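Local coordinates for protein aminotransferase, class I and II (Erwinia tasmaniensis, PDB 5Z0Q) that binds pyridoxal-5'-phosphate as a member of the class I and II aminotransferase family, the enzyme also being known as OvoB, at residues E92-L97 with L251-N256. Numbering follows the deposited sequence.
Sequences EWLVFL and LAVIPN
Leu94-Leu97 pairs with Leu251-Val253 as antiparallel neighbours at one edge of the large mixed sheet; strand 94-97 is one of the two outermost strands of this sheet within the chain. Val95 and Ala252 form the hydrogen-bonded pair, with Val95 N giving to Ala252 O at 2.9 Å and Ala252 N returning the bond to Val95 O at 2.8 Å. A third, nearly straight bond (172° at the hydrogen) runs from Ile254 N to Trp93 O, so the pairing carries on just past the regular strands.

There the indole of Trp93 lies flat over Pro255, whose CA sits 3.5 Å from the centroid of the five-membered ring, almost on the ring normal: a CH-pi contact. Pro255 CB and CG continue under the same face toward the six-membered ring. With CG anti to its own carbonyl carbon (chi1 -64°), Trp93 spreads its ring over the proline.

On one face of the sheet, Leu94, Phe96, Leu251 and Val253 point the same way, toward helix 71-83 and the loop residues Trp87 and Ile89. Leu94 CD2 touches Val253 CG2 at 3.7 Å, and Phe96 CD1 meets Leu251 CB at the same distance. The opposite face carries Val95 and Ala252; Leu97 CD1 rests 4.0 Å from Ala252 CB, the Leu97 side chain being about 8 Å from a bound pyridoxal-5'-phosphate, while Val95 packs on helix 257-267. Asn256 is the N-cap of that helix.

Strand 250-253 runs against both its neighbours, 94-97 and 232-236; one such reversed strand beside the edge of a mainly parallel central sheet is the hallmark of the large domain of fold-type I pyridoxal-phosphate enzymes.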
loop_
_atom_site.group_PDB
_atom_site.type_symbol
_atom_site.label_atom_id
_atom_site.label_comp_id
_atom_site.label_asym_id
_atom_site.label_seq_id
_atom_site.Cartn_x
_atom_site.Cartn_y
_atom_site.Cartn_z
ATOM N N GLU A 92 11.941 13.687 12.190
ATOM C CA GLU A 92 10.609 13.315 12.657
ATOM C C GLU A 92 9.494 13.946 11.832
ATOM O O GLU A 92 8.325 13.610 12.050
ATOM C CB GLU A 92 10.435 13.684 14.135
ATOM C CG GLU A 92 10.422 15.176 14.432
ATOM C CD GLU A 92 11.810 15.747 14.644
ATOM O OE1 GLU A 92 12.800 15.051 14.333
ATOM O OE2 GLU A 92 11.912 16.895 15.128
ATOM N N TRP A 93 9.818 14.845 10.899
ATOM C CA TRP A 93 8.801 15.406 10.017
ATOM C C TRP A 93 8.326 14.406 8.973
ATOM O O TRP A 93 7.248 14.594 8.400
ATOM C CB TRP A 93 9.336 16.650 9.304
ATOM C CG TRP A 93 9.660 17.800 10.203
ATOM C CD1 TRP A 93 9.455 17.876 11.549
ATOM C CD2 TRP A 93 10.250 19.046 9.815
ATOM N NE1 TRP A 93 9.882 19.094 12.024
ATOM C CE2 TRP A 93 10.373 19.831 10.978
ATOM C CE3 TRP A 93 10.685 19.575 8.596
ATOM C CZ2 TRP A 93 10.914 21.115 10.959
ATOM C CZ3 TRP A 93 11.221 20.850 8.578
ATOM C CH2 TRP A 93 11.330 21.604 9.752
ATOM N N LEU A 94 9.099 13.355 8.715
ATOM C CA LEU A 94 8.813 12.454 7.610
ATOM C C LEU A 94 7.768 11.415 7.996
ATOM O O LEU A 94 7.759 10.904 9.120
ATOM C CB LEU A 94 10.094 11.758 7.149
ATOM C CG LEU A 94 11.216 12.678 6.667
ATOM C CD1 LEU A 94 12.430 11.870 6.247
ATOM C CD2 LEU A 94 10.734 13.555 5.523
ATOM N N VAL A 95 6.881 11.113 7.050
ATOM C CA VAL A 95 5.906 10.032 7.169
ATOM C C VAL A 95 5.895 9.312 5.828
ATOM O O VAL A 95 5.497 9.894 4.812
ATOM C CB VAL A 95 4.497 10.532 7.526
ATOM C CG1 VAL A 95 3.512 9.375 7.527
ATOM C CG2 VAL A 95 4.496 11.228 8.878
ATOM N N PHE A 96 6.332 8.055 5.814
ATOM C CA PHE A 96 6.433 7.305 4.571
ATOM C C PHE A 96 5.090 6.689 4.198
ATOM O O PHE A 96 4.356 6.191 5.057
ATOM C CB PHE A 96 7.501 6.219 4.691
ATOM C CG PHE A 96 8.883 6.758 4.929
ATOM C CD1 PHE A 96 9.580 7.386 3.910
ATOM C CD2 PHE A 96 9.484 6.638 6.171
ATOM C CE1 PHE A 96 10.851 7.887 4.124
ATOM C CE2 PHE A 96 10.756 7.135 6.393
ATOM C CZ PHE A 96 11.440 7.759 5.369
ATOM N N LEU A 97 4.776 6.723 2.907
ATOM C CA LEU A 97 3.483 6.304 2.391
ATOM C C LEU A 97 3.678 5.439 1.157
ATOM O O LEU A 97 4.696 5.562 0.463
ATOM C CB LEU A 97 2.608 7.516 2.032
ATOM C CG LEU A 97 2.251 8.474 3.169
ATOM C CD1 LEU A 97 1.853 9.831 2.613
ATOM C CD2 LEU A 97 1.134 7.893 4.021
ATOM N N LEU A 251 6.854 9.882 0.493
ATOM C CA LEU A 251 6.947 10.403 1.847
ATOM C C LEU A 251 6.239 11.747 1.924
ATOM O O LEU A 251 6.181 12.494 0.944
ATOM C CB LEU A 251 8.409 10.533 2.306
ATOM C CG LEU A 251 9.417 11.308 1.450
ATOM C CD1 LEU A 251 9.383 12.807 1.732
ATOM C CD2 LEU A 251 10.820 10.757 1.662
ATOM N N ALA A 252 5.699 12.040 3.102
ATOM C CA ALA A 252 5.074 13.320 3.396
ATOM C C ALA A 252 5.886 14.037 4.464
ATOM O O ALA A 252 6.330 13.419 5.436
ATOM C CB ALA A 252 3.629 13.139 3.863
ATOM N N VAL A 253 6.081 15.338 4.279
ATOM C CA VAL A 253 6.865 16.160 5.194
ATOM C C VAL A 253 5.904 17.093 5.915
ATOM O O VAL A 253 5.398 18.056 5.326
ATOM C CB VAL A 253 7.960 16.946 4.464
ATOM C CG1 VAL A 253 8.849 17.668 5.465
ATOM C CG2 VAL A 253 8.780 16.014 3.582
ATOM N N ILE A 254 5.651 16.811 7.187
ATOM C CA ILE A 254 4.738 17.589 8.012
ATOM C C ILE A 254 5.525 18.153 9.187
ATOM O O ILE A 254 5.728 17.476 10.196
ATOM C CB ILE A 254 3.553 16.735 8.498
ATOM C CG1 ILE A 254 3.099 15.777 7.395
ATOM C CG2 ILE A 254 2.401 17.626 8.931
ATOM C CD1 ILE A 254 2.087 14.753 7.853
ATOM N N PRO A 255 5.999 19.400 9.087
ATOM C CA PRO A 255 6.753 19.981 10.208
ATOM C C PRO A 255 5.903 20.237 11.441
ATOM O O PRO A 255 6.426 20.183 12.560
ATOM C CB PRO A 255 7.303 21.290 9.622
ATOM C CG PRO A 255 7.238 21.108 8.137
ATOM C CD PRO A 255 6.029 20.261 7.896
ATOM N N ASN A 256 4.616 20.510 11.274
ATOM C CA ASN A 256 3.756 20.777 12.421
ATOM C C ASN A 256 3.528 19.488 13.202
ATOM O O ASN A 256 3.096 18.485 12.622
ATOM C CB ASN A 256 2.424 21.369 11.959
ATOM C CG ASN A 256 1.604 21.939 13.105
ATOM O OD1 ASN A 256 1.464 21.319 14.160
ATOM N ND2 ASN A 256 1.056 23.130 12.898
#